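Local coordinates for uncharacterized protein BF1531 (Bacteroides fragilis, PDB 3SLR) that is of unknown function but binds magnesium and, as the N-terminal part of a longer FkbH-type protein with a phosphatase-like domain, may hydrolyse ester bonds, at residues 88-93 and 129-134; 223-228 and 371-376; 315-320 and 326-331. All coordinates share one frame; numbering follows the deposited sequence. Where two conformers were deposited one is given.

Interaction 1: residues 88-93 and 129-134; sequences KLLEKH and PEIEDT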
ATOM      1  N   LYS A  88      -2.354 -13.633  18.416  1.00 12.65           N
ATOM      2  CA  LYS A  88      -2.084 -13.551  19.848  1.00 13.49           C
ATOM      3  C   LYS A  88      -3.265 -12.935  20.599  1.00 14.01           C
ATOM      4  O   LYS A  88      -3.534 -13.302  21.750  1.00 13.82           O
ATOM      5  CB  LYS A  88      -0.780 -12.784  20.120  1.00 14.33           C
ATOM      6  CG  LYS A  88       0.470 -13.512  19.604  1.00 13.97           C
ATOM      7  CD  LYS A  88       0.713 -14.830  20.364  1.00 18.03           C
ATOM      8  CE  LYS A  88       1.851 -15.636  19.721  1.00 17.37           C
ATOM      9  NZ  LYS A  88       2.198 -16.856  20.532  1.00 20.27           N
ATOM     10  N   LEU A  89      -3.982 -12.027  19.943  1.00 13.53           N
ATOM     11  CA  LEU A  89      -5.175 -11.428  20.537  1.00 11.80           C
ATOM     12  C   LEU A  89      -6.274 -12.490  20.659  1.00 13.94           C
ATOM     13  O   LEU A  89      -7.033 -12.501  21.626  1.00 14.52           O
ATOM     14  CB  LEU A  89      -5.671 -10.236  19.700  1.00 14.56           C
ATOM     15  CG  LEU A  89      -6.857  -9.443  20.282  1.00 15.44           C
ATOM     16  CD1 LEU A  89      -6.443  -8.696  21.548  1.00 16.98           C
ATOM     17  CD2 LEU A  89      -7.426  -8.477  19.256  1.00 17.19           C
ATOM     18  N   LEU A  90      -6.348 -13.374  19.664  1.00 12.54           N
ATOM     19  CA  LEU A  90      -7.281 -14.500  19.675  1.00 13.78           C
ATOM     20  C   LEU A  90      -7.019 -15.375  20.896  1.00 15.89           C
ATOM     21  O   LEU A  90      -7.952 -15.785  21.592  1.00 13.42           O
ATOM     22  CB  LEU A  90      -7.110 -15.331  18.398  1.00 15.11           C
ATOM     23  CG  LEU A  90      -8.120 -16.445  18.130  1.00 16.37           C
ATOM     24  CD1 LEU A  90      -9.459 -15.844  17.809  1.00 18.63           C
ATOM     25  CD2 LEU A  90      -7.635 -17.317  16.960  1.00 16.99           C
ATOM     26  N   GLU A  91      -5.745 -15.654  21.176  1.00 12.34           N
ATOM     27  CA  GLU A  91      -5.412 -16.421  22.369  1.00 13.99           C
ATOM     28  C   GLU A  91      -5.813 -15.677  23.642  1.00 13.80           C
ATOM     29  O   GLU A  91      -6.401 -16.262  24.556  1.00 15.46           O
ATOM     30  CB  GLU A  91      -3.929 -16.785  22.407  1.00 12.58           C
ATOM     31  CG  GLU A  91      -3.561 -17.447  23.730  1.00 15.88           C
ATOM     32  CD  GLU A  91      -2.208 -18.122  23.718  1.00 19.32           C
ATOM     33  OE1 GLU A  91      -1.250 -17.529  23.197  1.00 19.30           O
ATOM     34  OE2 GLU A  91      -2.104 -19.246  24.245  1.00 21.48           O
ATOM     35  N   LYS A  92      -5.502 -14.390  23.706  1.00 15.64           N
ATOM     36  CA  LYS A  92      -5.864 -13.570  24.863  1.00 13.45           C
ATOM     37  C   LYS A  92      -7.362 -13.642  25.147  1.00 16.67           C
ATOM     38  O   LYS A  92      -7.794 -13.860  26.283  1.00 16.48           O
ATOM     39  CB  LYS A  92      -5.421 -12.124  24.629  1.00 15.89           C
ATOM     40  CG  LYS A  92      -5.677 -11.166  25.775  1.00 22.75           C
ATOM     41  CD  LYS A  92      -5.053  -9.796  25.465  1.00 25.84           C
ATOM     42  CE  LYS A  92      -5.129  -8.855  26.653  1.00 32.07           C
ATOM     43  NZ  LYS A  92      -6.521  -8.751  27.146  1.00 35.48           N
ATOM     44  N   HIS A  93      -8.149 -13.468  24.092  1.00 14.10           N
ATOM     45  CA  HIS A  93      -9.604 -13.539  24.174  1.00 15.89           C
ATOM     46  C   HIS A  93     -10.092 -14.904  24.674  1.00 14.77           C
ATOM     47  O   HIS A  93     -11.003 -14.984  25.489  1.00 15.92           O
ATOM     48  CB  HIS A  93     -10.190 -13.192  22.794  1.00 12.51           C
ATOM     49  CG  HIS A  93     -11.663 -13.444  22.658  1.00 15.07           C
ATOM     50  ND1 HIS A  93     -12.170 -14.656  22.246  1.00 14.38           N
ATOM     51  CD2 HIS A  93     -12.730 -12.629  22.839  1.00 14.72           C
ATOM     52  CE1 HIS A  93     -13.491 -14.583  22.194  1.00 14.25           C
ATOM     53  NE2 HIS A  93     -13.855 -13.361  22.549  1.00 15.38           N
ATOM     54  N   PRO A 129      -6.129  -8.422  10.624  1.00 12.36           N
ATOM     55  CA  PRO A 129      -6.922  -9.267   9.719  1.00 12.28           C
ATOM     56  C   PRO A 129      -7.809 -10.208  10.526  1.00 12.27           C
ATOM     57  O   PRO A 129      -7.376 -10.754  11.550  1.00 13.96           O
ATOM     58  CB  PRO A 129      -5.869 -10.093   8.966  1.00 13.94           C
ATOM     59  CG  PRO A 129      -4.533  -9.428   9.262  1.00 17.22           C
ATOM     60  CD  PRO A 129      -4.688  -8.719  10.576  1.00 15.37           C
ATOM     61  N   GLU A 130      -9.036 -10.422  10.076  1.00 11.75           N
ATOM     62  CA  GLU A 130      -9.934 -11.261  10.860  1.00 12.65           C
ATOM     63  C   GLU A 130      -9.522 -12.732  10.811  1.00 15.69           C
ATOM     64  O   GLU A 130      -9.273 -13.278   9.740  1.00 15.64           O
ATOM     65  CB  GLU A 130     -11.384 -11.098  10.398  1.00 13.39           C
ATOM     66  CG  GLU A 130     -12.371 -12.000  11.184  1.00 16.07           C
ATOM     67  CD  GLU A 130     -13.812 -11.824  10.748  1.00 18.07           C
ATOM     68  OE1 GLU A 130     -14.103 -10.829  10.048  1.00 19.45           O
ATOM     69  OE2 GLU A 130     -14.654 -12.688  11.104  1.00 19.17           O
ATOM     70  N   ILE A 131      -9.422 -13.364  11.977  1.00 15.68           N
ATOM     71  CA  ILE A 131      -9.422 -14.818  12.027  1.00 13.64           C
ATOM     72  C   ILE A 131     -10.810 -15.219  12.510  1.00 13.60           C
ATOM     73  O   ILE A 131     -11.180 -14.936  13.644  1.00 15.81           O
ATOM     74  CB  ILE A 131      -8.339 -15.383  12.973  1.00 14.39           C
ATOM     75  CG1 ILE A 131      -6.939 -14.954  12.512  1.00 14.94           C
ATOM     76  CG2 ILE A 131      -8.450 -16.921  13.059  1.00 15.63           C
ATOM     77  CD1 ILE A 131      -5.857 -15.222  13.549  1.00 16.89           C
ATOM     78  N   GLU A 132     -11.604 -15.806  11.627  1.00 14.80           N
ATOM     79  CA  GLU A 132     -12.940 -16.240  12.002  1.00 13.42           C
ATOM     80  C   GLU A 132     -12.822 -17.567  12.754  1.00 16.34           C
ATOM     81  O   GLU A 132     -12.409 -18.569  12.177  1.00 15.51           O
ATOM     82  CB  GLU A 132     -13.833 -16.392  10.771  1.00 14.58           C
ATOM     83  CG  GLU A 132     -15.200 -16.945  11.147  1.00 19.06           C
ATOM     84  CD  GLU A 132     -16.119 -17.128   9.967  1.00 19.02           C
ATOM     85  OE1 GLU A 132     -15.663 -17.610   8.910  1.00 19.76           O
ATOM     86  OE2 GLU A 132     -17.303 -16.776  10.102  1.00 16.21           O
ATOM     87  N   ASP A 133     -13.157 -17.578  14.041  1.00 12.56           N
ATOM     88  CA  ASP A 133     -12.925 -18.788  14.839  1.00 14.43           C
ATOM     89  C   ASP A 133     -14.049 -19.819  14.680  1.00 14.51           C
ATOM     90  O   ASP A 133     -13.919 -20.975  15.102  1.00 14.70           O
ATOM     91  CB  ASP A 133     -12.642 -18.465  16.313  1.00 14.36           C
ATOM     92  CG  ASP A 133     -13.811 -17.809  17.027  1.00 14.97           C
ATOM     93  OD1 ASP A 133     -14.937 -17.762  16.475  1.00 15.38           O
ATOM     94  OD2 ASP A 133     -13.599 -17.371  18.177  1.00 15.89           O
ATOM     95  N   THR A 134     -15.121 -19.393  14.020  1.00 14.96           N
ATOM     96  CA  THR A 134     -16.334 -20.197  13.835  1.00 15.40           C
ATOM     97  C   THR A 134     -16.924 -20.803  15.110  1.00 17.06           C
ATOM     98  O   THR A 134     -17.678 -21.771  15.036  1.00 16.43           O
ATOM     99  CB  THR A 134     -16.155 -21.332  12.789  1.00 18.32           C
ATOM    100  OG1 THR A 134     -15.354 -22.389  13.338  1.00 17.19           O
ATOM    101  CG2 THR A 134     -15.536 -20.791  11.487  1.00 18.14           C
TER
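Leu-90 and Ile-131 meet methyl to methyl at the surface of the SGNH-hydrolase-like FkbH N-terminal domain, where helix 86-94 lies beside the loop that follows strand 122-126 of its five-stranded parallel sheet. The tight part is small: CD2 of Leu-90 sits 4.0 Å from CG2 of Ile-131, and the end of the isoleucine, CD1, is 4.4 Å from that same CD2. The leucine points its CB at the loop, and a chi1 of -172° sets CG opposite N, from where both methyls reach it. The backbones stay well apart, 7.9 Å between CA of Leu-90 and CA of Ile-131, which shows that side chains alone bridge the gap.

The looser part begins at Asp-133. Its CB comes only to 4.4 Å from CD1 of Leu-90, while its carboxylate is occupied otherwise: OD1 accepts from N of Ile-135, closing an Asx turn. Nor is it engaged by the helix, since OD2 remains 5.1 Å from ND1 of His-93, too far for a bond. The imidazole is held instead by Ser-145 O at NE2 and by an edge-to-face meeting with Phe-147, a residue that also touches Leu-90 and Asp-133 and so backs the contact from helix 147-164. Between the two loop residues that face the helix, Glu-132 points away and is exposed. Just beyond them Thr-134 folds back on the loop, its OG1 donating over 2.7 Å to O of Asp-133 from well off the carbonyl plane.

Interaction 2: residues 223-228 and 371-376; sequences KCLILD and NLFETA. With MG (magnesium ion), chain B; MG (magnesium ion), chain C.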
ATOM      1  N   LYS A 223       2.654  11.695  -7.209  1.00 15.65           N
ATOM      2  CA  LYS A 223       1.807  12.864  -7.373  1.00 16.62           C
ATOM      3  C   LYS A 223       1.100  12.869  -8.722  1.00 17.42           C
ATOM      4  O   LYS A 223       0.206  13.683  -8.952  1.00 16.84           O
ATOM      5  CB  LYS A 223       2.648  14.139  -7.252  1.00 19.16           C
ATOM      6  CG  LYS A 223       3.153  14.410  -5.843  1.00 19.18           C
ATOM      7  CD  LYS A 223       4.032  15.653  -5.825  1.00 25.27           C
ATOM      8  CE  LYS A 223       5.455  15.279  -5.493  1.00 32.65           C
ATOM      9  NZ  LYS A 223       5.541  14.448  -4.267  1.00 32.26           N
ATOM     10  N   CYS A 224       1.508  11.967  -9.608  1.00 15.57           N
ATOM     11  CA  CYS A 224       1.054  12.012 -10.994  1.00 15.53           C
ATOM     12  C   CYS A 224       1.002  10.629 -11.630  1.00 17.00           C
ATOM     13  O   CYS A 224       1.916   9.822 -11.455  1.00 17.54           O
ATOM     14  CB  CYS A 224       1.979  12.927 -11.808  1.00 18.48           C
ATOM     15  SG  CYS A 224       1.734  12.909 -13.603  1.00 21.59           S
ATOM     16  N   LEU A 225      -0.083  10.373 -12.359  1.00 17.83           N
ATOM     17  CA  LEU A 225      -0.260   9.145 -13.126  1.00 14.39           C
ATOM     18  C   LEU A 225      -0.335   9.493 -14.620  1.00 15.80           C
ATOM     19  O   LEU A 225      -1.158  10.309 -15.027  1.00 15.61           O
ATOM     20  CB  LEU A 225      -1.545   8.426 -12.686  1.00 16.96           C
ATOM     21  CG  LEU A 225      -1.927   7.173 -13.482  1.00 16.40           C
ATOM     22  CD1 LEU A 225      -0.858   6.100 -13.328  1.00 16.25           C
ATOM     23  CD2 LEU A 225      -3.297   6.610 -13.073  1.00 16.10           C
ATOM     24  N   ILE A 226       0.544   8.884 -15.419  1.00 15.80           N
ATOM     25  CA  ILE A 226       0.581   9.097 -16.866  1.00 14.04           C
ATOM     26  C   ILE A 226       0.041   7.859 -17.553  1.00 16.63           C
ATOM     27  O   ILE A 226       0.506   6.749 -17.294  1.00 16.39           O
ATOM     28  CB  ILE A 226       2.020   9.340 -17.366  1.00 16.01           C
ATOM     29  CG1 ILE A 226       2.631  10.523 -16.632  1.00 19.03           C
ATOM     30  CG2 ILE A 226       2.039   9.562 -18.894  1.00 14.57           C
ATOM     31  CD1 ILE A 226       4.149  10.610 -16.798  1.00 20.20           C
ATOM     32  N   LEU A 227      -0.940   8.056 -18.430  1.00 15.43           N
ATOM     33  CA  LEU A 227      -1.653   6.945 -19.051  1.00 16.76           C
ATOM     34  C   LEU A 227      -1.437   6.857 -20.555  1.00 13.67           C
ATOM     35  O   LEU A 227      -1.573   7.840 -21.267  1.00 15.62           O
ATOM     36  CB  LEU A 227      -3.155   7.096 -18.805  1.00 16.19           C
ATOM     37  CG  LEU A 227      -3.588   7.101 -17.339  1.00 20.14           C
ATOM     38  CD1 LEU A 227      -5.001   7.666 -17.196  1.00 21.37           C
ATOM     39  CD2 LEU A 227      -3.481   5.700 -16.741  1.00 20.35           C
ATOM     40  N   ASP A 228      -1.133   5.663 -21.036  1.00 16.05           N
ATOM     41  CA  ASP A 228      -1.308   5.370 -22.446  1.00 16.95           C
ATOM     42  C   ASP A 228      -2.825   5.261 -22.699  1.00 17.20           C
ATOM     43  O   ASP A 228      -3.600   5.147 -21.755  1.00 16.15           O
ATOM     44  CB  ASP A 228      -0.583   4.068 -22.784  1.00 18.39           C
ATOM     45  CG  ASP A 228      -0.878   3.586 -24.181  1.00 19.72           C
ATOM     46  OD1 ASP A 228      -0.504   4.296 -25.140  1.00 19.56           O
ATOM     47  OD2 ASP A 228      -1.478   2.501 -24.312  1.00 20.65           O
ATOM     48  N   ASN A 371       0.636  -0.776  -4.297  1.00 15.83           N
ATOM     49  CA  ASN A 371       0.346   0.365  -3.418  1.00 14.97           C
ATOM     50  C   ASN A 371       1.039   1.640  -3.897  1.00 17.05           C
ATOM     51  O   ASN A 371       1.858   2.216  -3.195  1.00 17.24           O
ATOM     52  CB  ASN A 371       0.779   0.056  -1.985  1.00 14.64           C
ATOM     53  CG  ASN A 371       0.208   1.042  -0.978  1.00 15.95           C
ATOM     54  OD1 ASN A 371      -0.977   1.361  -1.014  1.00 17.48           O
ATOM     55  ND2 ASN A 371       1.061   1.535  -0.079  1.00 17.22           N
ATOM     56  N   LEU A 372       0.702   2.082  -5.101  1.00 16.47           N
ATOM     57  CA  LEU A 372       1.463   3.141  -5.757  1.00 15.60           C
ATOM     58  C   LEU A 372       1.273   4.520  -5.129  1.00 15.09           C
ATOM     59  O   LEU A 372       2.144   5.394  -5.246  1.00 15.94           O
ATOM     60  CB  LEU A 372       1.062   3.217  -7.235  1.00 15.95           C
ATOM     61  CG  LEU A 372       1.431   2.001  -8.092  1.00 18.24           C
ATOM     62  CD1 LEU A 372       0.586   1.953  -9.360  1.00 17.04           C
ATOM     63  CD2 LEU A 372       2.894   1.996  -8.426  1.00 19.92           C
ATOM     64  N   PHE A 373       0.129   4.726  -4.491  1.00 16.62           N
ATOM     65  CA  PHE A 373      -0.267   6.066  -4.080  1.00 16.12           C
ATOM     66  C   PHE A 373      -0.438   6.280  -2.580  1.00 17.69           C
ATOM     67  O   PHE A 373      -1.292   7.062  -2.148  1.00 16.66           O
ATOM     68  CB  PHE A 373      -1.506   6.512  -4.872  1.00 16.59           C
ATOM     69  CG  PHE A 373      -1.231   6.699  -6.337  1.00 15.80           C
ATOM     70  CD1 PHE A 373      -0.603   7.847  -6.795  1.00 17.35           C
ATOM     71  CD2 PHE A 373      -1.553   5.710  -7.249  1.00 19.41           C
ATOM     72  CE1 PHE A 373      -0.322   8.021  -8.145  1.00 21.05           C
ATOM     73  CE2 PHE A 373      -1.286   5.878  -8.607  1.00 18.73           C
ATOM     74  CZ  PHE A 373      -0.678   7.027  -9.057  1.00 19.54           C
ATOM     75  N   GLU A 374       0.394   5.606  -1.788  1.00 17.21           N
ATOM     76  CA  GLU A 374       0.501   5.918  -0.372  1.00 16.54           C
ATOM     77  C   GLU A 374       0.704   7.404  -0.224  1.00 20.32           C
ATOM     78  O   GLU A 374       1.402   8.023  -1.028  1.00 19.15           O
ATOM     79  CB  GLU A 374       1.701   5.208   0.255  1.00 17.52           C
ATOM     80  CG  GLU A 374       1.710   5.274   1.773  1.00 17.03           C
ATOM     81  CD  GLU A 374       0.503   4.555   2.380  1.00 16.33           C
ATOM     82  OE1 GLU A 374       0.337   3.338   2.145  1.00 16.48           O
ATOM     83  OE2 GLU A 374      -0.289   5.209   3.087  1.00 17.55           O
ATOM     84  N   THR A 375       0.114   7.985   0.811  1.00 19.09           N
ATOM     85  CA  THR A 375       0.311   9.407   1.043  1.00 19.81           C
ATOM     86  C   THR A 375       0.360   9.697   2.540  1.00 21.10           C
ATOM     87  O   THR A 375       0.130   8.803   3.357  1.00 18.76           O
ATOM     88  CB  THR A 375      -0.770  10.245   0.333  1.00 23.58           C
ATOM     89  OG1 THR A 375      -0.420  11.634   0.385  1.00 24.54           O
ATOM     90  CG2 THR A 375      -2.135  10.025   0.963  1.00 19.84           C
ATOM     91  N   ALA A 376       0.688  10.935   2.902  1.00 21.81           N
ATOM     92  CA  ALA A 376       0.723  11.307   4.316  1.00 23.28           C
ATOM     93  C   ALA A 376       0.014  12.634   4.615  1.00 26.68           C
ATOM     94  O   ALA A 376       0.170  13.205   5.691  1.00 30.77           O
ATOM     95  CB  ALA A 376       2.155  11.323   4.833  1.00 22.59           C
TER
HETATM   96 MG    MG B 388      -1.265   0.920 -25.858  1.00 25.95          MG
HETATM   97 MG    MG C 389      -1.177   4.115 -27.469  1.00 14.08          MG
HETATM   98  O   HOH W   1      -1.065  -1.060 -27.307  1.00 27.51           O
HETATM   99  O   HOH W   2      -1.000   1.906 -27.803  1.00 26.19           O
HETATM  100  O   HOH W   3       1.068   1.357 -25.966  1.00 26.31           O
HETATM  101  O   HOH W   4      -1.585   3.841 -29.698  1.00 30.75           O
HETATM  102  O   HOH W   5       0.953   4.655 -27.477  1.00 23.17           O
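The ring of Phe-373 meets strand 224-227 with its far end, CE1 and CZ. At its edge, near the ring plane, lies O of Cys-224, 4.4 Å from CE1; CB of Leu-225 comes in obliquely, 4.0 Å from CZ. Trp-264 and Leu-268 of helix 255-270 also touch the ring, and Leu-268 reaches Leu-225 as well, which places the phenyl group between strand and helix. CB of Phe-373 does not itself aim at the strand; with CG anti to the carbonyl carbon (chi1 -67°), the ring nevertheless swings its end inward.

The backbone carrying this ring is a type I turn from Asn-371 to Glu-374. Its two end side chains are joined by a nearly straight bond, ND2 of Asn-371 to OE1 of Glu-374 at 3.0 Å and 170°. The donor lies on the anti side of the carboxylate, and the same amide nitrogen also serves Asp-212 of helix 203-217.

Just past the other end of the strand, far from Phe-373, the carboxylate of Asp-228 bridges two magnesium ions: OD2 binds one magnesium at 2.2 Å and OD1 the other magnesium at 2.4 Å. A single water, 2.2 Å from each metal, links the pair a second time. Asp-230 O and Asp-336 OD1 join OD2 around the first ion, and Thr-232 OG1 is hydrogen-bonded to OD2. A metal-bound aspartate just after the C-terminal end of an inner strand of a parallel sheet, followed by Asp-230, is consistent with the DxD motif of HAD-type phosphatases.

Interaction 3: residues 315-320 and 326-331; sequences DNIRTI and IGFDSM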
ATOM      1  N   ASP A 315      10.734  11.397 -24.487  1.00 21.37           N
ATOM      2  CA  ASP A 315      10.748  12.838 -24.725  1.00 19.22           C
ATOM      3  C   ASP A 315       9.437  13.464 -24.268  1.00 20.45           C
ATOM      4  O   ASP A 315       9.423  14.532 -23.650  1.00 17.51           O
ATOM      5  CB  ASP A 315      10.965  13.157 -26.212  1.00 23.05           C
ATOM      6  CG  ASP A 315      12.403  12.933 -26.670  1.00 29.13           C
ATOM      7  OD1 ASP A 315      13.300  12.768 -25.822  1.00 28.95           O
ATOM      8  OD2 ASP A 315      12.637  12.942 -27.896  1.00 34.13           O
ATOM      9  N   ASN A 316       8.328  12.797 -24.585  1.00 19.60           N
ATOM     10  CA  ASN A 316       7.014  13.298 -24.198  1.00 17.85           C
ATOM     11  C   ASN A 316       6.843  13.393 -22.685  1.00 15.39           C
ATOM     12  O   ASN A 316       6.266  14.356 -22.177  1.00 16.60           O
ATOM     13  CB  ASN A 316       5.902  12.459 -24.839  1.00 17.40           C
ATOM     14  CG  ASN A 316       5.719  12.769 -26.320  1.00 20.29           C
ATOM     15  OD1 ASN A 316       6.071  13.856 -26.782  1.00 18.46           O
ATOM     16  ND2 ASN A 316       5.168  11.813 -27.069  1.00 19.25           N
ATOM     17  N   ILE A 317       7.358  12.409 -21.961  1.00 17.22           N
ATOM     18  CA  ILE A 317       7.294  12.460 -20.502  1.00 19.60           C
ATOM     19  C   ILE A 317       8.140  13.604 -19.921  1.00 17.65           C
ATOM     20  O   ILE A 317       7.756  14.229 -18.930  1.00 17.39           O
ATOM     21  CB  ILE A 317       7.628  11.107 -19.871  1.00 15.98           C
ATOM     22  CG1 ILE A 317       6.505  10.113 -20.199  1.00 19.24           C
ATOM     23  CG2 ILE A 317       7.803  11.245 -18.347  1.00 17.94           C
ATOM     24  CD1 ILE A 317       6.815   8.681 -19.814  1.00 20.71           C
ATOM     25  N   ARG A 318       9.277  13.891 -20.541  0.57 18.54           N
ATOM     26  CA  ARG A 318      10.042  15.063 -20.134  0.57 19.27           C
ATOM     27  C   ARG A 318       9.207  16.324 -20.325  0.57 18.78           C
ATOM     28  O   ARG A 318       9.184  17.198 -19.459  0.57 19.67           O
ATOM     29  CB  ARG A 318      11.373  15.140 -20.883  0.57 20.40           C
ATOM     30  CG  ARG A 318      12.251  13.921 -20.641  0.57 22.05           C
ATOM     31  CD  ARG A 318      13.627  14.055 -21.285  0.57 23.24           C
ATOM     32  NE  ARG A 318      14.318  12.770 -21.252  0.57 28.01           N
ATOM     33  CZ  ARG A 318      14.365  11.918 -22.270  0.57 26.03           C
ATOM     34  NH1 ARG A 318      13.782  12.220 -23.417  0.57 27.97           N
ATOM     35  NH2 ARG A 318      15.010  10.769 -22.144  0.57 27.62           N
ATOM     36  N   THR A 319       8.489  16.399 -21.444  1.00 19.20           N
ATOM     37  CA  THR A 319       7.626  17.541 -21.713  1.00 18.82           C
ATOM     38  C   THR A 319       6.577  17.682 -20.615  1.00 19.32           C
ATOM     39  O   THR A 319       6.366  18.766 -20.065  1.00 19.05           O
ATOM     40  CB  THR A 319       6.957  17.426 -23.099  1.00 23.02           C
ATOM     41  OG1 THR A 319       7.967  17.490 -24.113  1.00 21.21           O
ATOM     42  CG2 THR A 319       5.965  18.557 -23.308  1.00 21.10           C
ATOM     43  N   ILE A 320       5.929  16.569 -20.286  1.00 18.26           N
ATOM     44  CA  ILE A 320       4.954  16.549 -19.210  1.00 17.73           C
ATOM     45  C   ILE A 320       5.569  16.988 -17.870  1.00 19.05           C
ATOM     46  O   ILE A 320       5.009  17.835 -17.171  1.00 21.26           O
ATOM     47  CB  ILE A 320       4.324  15.151 -19.075  1.00 18.39           C
ATOM     48  CG1 ILE A 320       3.435  14.870 -20.292  1.00 23.29           C
ATOM     49  CG2 ILE A 320       3.531  15.064 -17.775  1.00 18.96           C
ATOM     50  CD1 ILE A 320       3.063  13.419 -20.462  1.00 18.63           C
ATOM     51  N   ILE A 326       7.073  18.742 -11.329  1.00 20.45           N
ATOM     52  CA  ILE A 326       7.187  17.784 -10.234  1.00 21.66           C
ATOM     53  C   ILE A 326       8.273  16.796 -10.624  1.00 19.98           C
ATOM     54  O   ILE A 326       8.670  16.733 -11.788  1.00 22.58           O
ATOM     55  CB  ILE A 326       5.882  17.025  -9.986  1.00 23.84           C
ATOM     56  CG1 ILE A 326       5.439  16.337 -11.272  1.00 21.26           C
ATOM     57  CG2 ILE A 326       4.803  17.963  -9.460  1.00 25.97           C
ATOM     58  CD1 ILE A 326       4.245  15.412 -11.086  1.00 21.48           C
ATOM     59  N   GLY A 327       8.772  16.038  -9.659  1.00 17.55           N
ATOM     60  CA  GLY A 327       9.882  15.150  -9.925  1.00 20.03           C
ATOM     61  C   GLY A 327       9.488  13.944 -10.742  1.00 19.50           C
ATOM     62  O   GLY A 327       8.371  13.435 -10.602  1.00 20.13           O
ATOM     63  N   PHE A 328      10.400  13.476 -11.584  1.00 17.40           N
ATOM     64  CA  PHE A 328      10.185  12.230 -12.303  1.00 16.10           C
ATOM     65  C   PHE A 328       9.881  11.116 -11.316  1.00 18.83           C
ATOM     66  O   PHE A 328       9.067  10.239 -11.593  1.00 18.05           O
ATOM     67  CB  PHE A 328      11.391  11.864 -13.183  1.00 18.54           C
ATOM     68  CG  PHE A 328      11.548  12.741 -14.398  1.00 16.77           C
ATOM     69  CD1 PHE A 328      10.655  12.660 -15.457  1.00 16.28           C
ATOM     70  CD2 PHE A 328      12.586  13.653 -14.478  1.00 16.85           C
ATOM     71  CE1 PHE A 328      10.793  13.477 -16.576  1.00 17.75           C
ATOM     72  CE2 PHE A 328      12.729  14.473 -15.585  1.00 18.74           C
ATOM     73  CZ  PHE A 328      11.842  14.386 -16.638  1.00 21.68           C
ATOM     74  N   ASP A 329      10.533  11.163 -10.153  1.00 17.41           N
ATOM     75  CA  ASP A 329      10.331  10.150  -9.129  1.00 18.02           C
ATOM     76  C   ASP A 329       8.991  10.284  -8.394  1.00 17.81           C
ATOM     77  O   ASP A 329       8.707   9.510  -7.480  1.00 19.16           O
ATOM     78  CB  ASP A 329      11.518  10.094  -8.158  1.00 20.59           C
ATOM     79  CG  ASP A 329      11.801  11.428  -7.481  1.00 25.47           C
ATOM     80  OD1 ASP A 329      11.512  12.495  -8.058  1.00 22.29           O
ATOM     81  OD2 ASP A 329      12.347  11.408  -6.358  1.00 31.85           O
ATOM     82  N   SER A 330       8.162  11.241  -8.809  1.00 17.02           N
ATOM     83  CA  SER A 330       6.811  11.347  -8.274  1.00 19.94           C
ATOM     84  C   SER A 330       5.790  10.868  -9.301  1.00 15.63           C
ATOM     85  O   SER A 330       4.584  11.047  -9.114  1.00 17.65           O
ATOM     86  CB  SER A 330       6.491  12.778  -7.838  1.00 20.59           C
ATOM     87  OG  SER A 330       6.160  13.599  -8.950  1.00 23.37           O
HETATM   88  N   MSE A 331       6.281  10.260 -10.383  1.00 15.48           N
HETATM   89  CA  MSE A 331       5.415   9.864 -11.509  1.00 15.14           C
HETATM   90  C   MSE A 331       5.268   8.365 -11.677  1.00 16.11           C
HETATM   91  O   MSE A 331       6.213   7.605 -11.445  1.00 16.96           O
HETATM   92  CB  MSE A 331       5.953  10.443 -12.817  1.00 16.84           C
HETATM   93  CG  MSE A 331       5.858  11.934 -12.896  1.00 17.83           C
HETATM   94 SE   MSE A 331       6.790  12.657 -14.463  1.00 27.42          SE
HETATM   95  CE  MSE A 331       5.800  14.327 -14.480  1.00 29.59           C
TER
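Phe-328 presents the edge of its ring to the helix holding Ile-317 and Arg-318. Close to the ring plane lie two backbone atoms, O of Ile-317 at 3.9 Å from CE1 and CA of Arg-318 at 4.0 Å from CE1, so the phenyl edge is pressed against the helix surface itself. CG of Phe-328 stands anti to the carbonyl carbon (chi1 -72°), an orientation in which CE1 and CZ, not CB, make the approach. The aliphatic part of Arg-318 adds to this, its CG 4.1 Å from CZ of Phe-328.

The other apolar contacts lie deeper. The CG2 branch of Ile-317 touches CE1 of Phe-328 and also comes to 4.3 Å from the selenium of Met-331, deposited as selenomethionine. Extended beyond CG, the Met-331 chain carries CE to 4.1 Å from CG2 of Ile-320. Helix 313-324 is the connecting helix of a beta-alpha-beta crossover from strand 305-309 to strand 331-334, and the short 3-10 segment 328-330 leads into the second strand. Ile-320 touches Val-305 and Val-307, whereas Ile-317 and Met-331 both reach Ile-226, so the helix rests across the sheet.

Among the polar bonds of the two segments, none joins one to the other. The salt bridge between Arg-318 and Asp-315 is doubtful, being very short and resting on one of two conformers of the arginine. Phe-328 O accepts N of Met-331. Gly-327 O takes two donors from one residue, N and OG of Ser-330, the hydroxyl on a lone pair in the carbonyl plane at 2.8 Å from that oxygen.

In the fold
From the N terminus, interaction 1 comes first and is complete before the others begin: it closes a loop of 35 residues within the FkbH N-terminal domain, joining helix 86-94 to the loop after strand 122-126. Interaction 2 opens with strand 224-227 of the phosphatase-like sheet and closes only when the segment after helix 363-368 comes back to it at 371-376, so its long loop encloses interaction 3, a short one spanning the turn from helix 313-324 to strand 331-334. These two touch: Ser-330 O probably accepts from Lys-223 N, and Ile-226 packs on Ile-317. Interaction 1 stands apart, its centre about 35 Å from that of interaction 2 and about 47 Å from that of interaction 3.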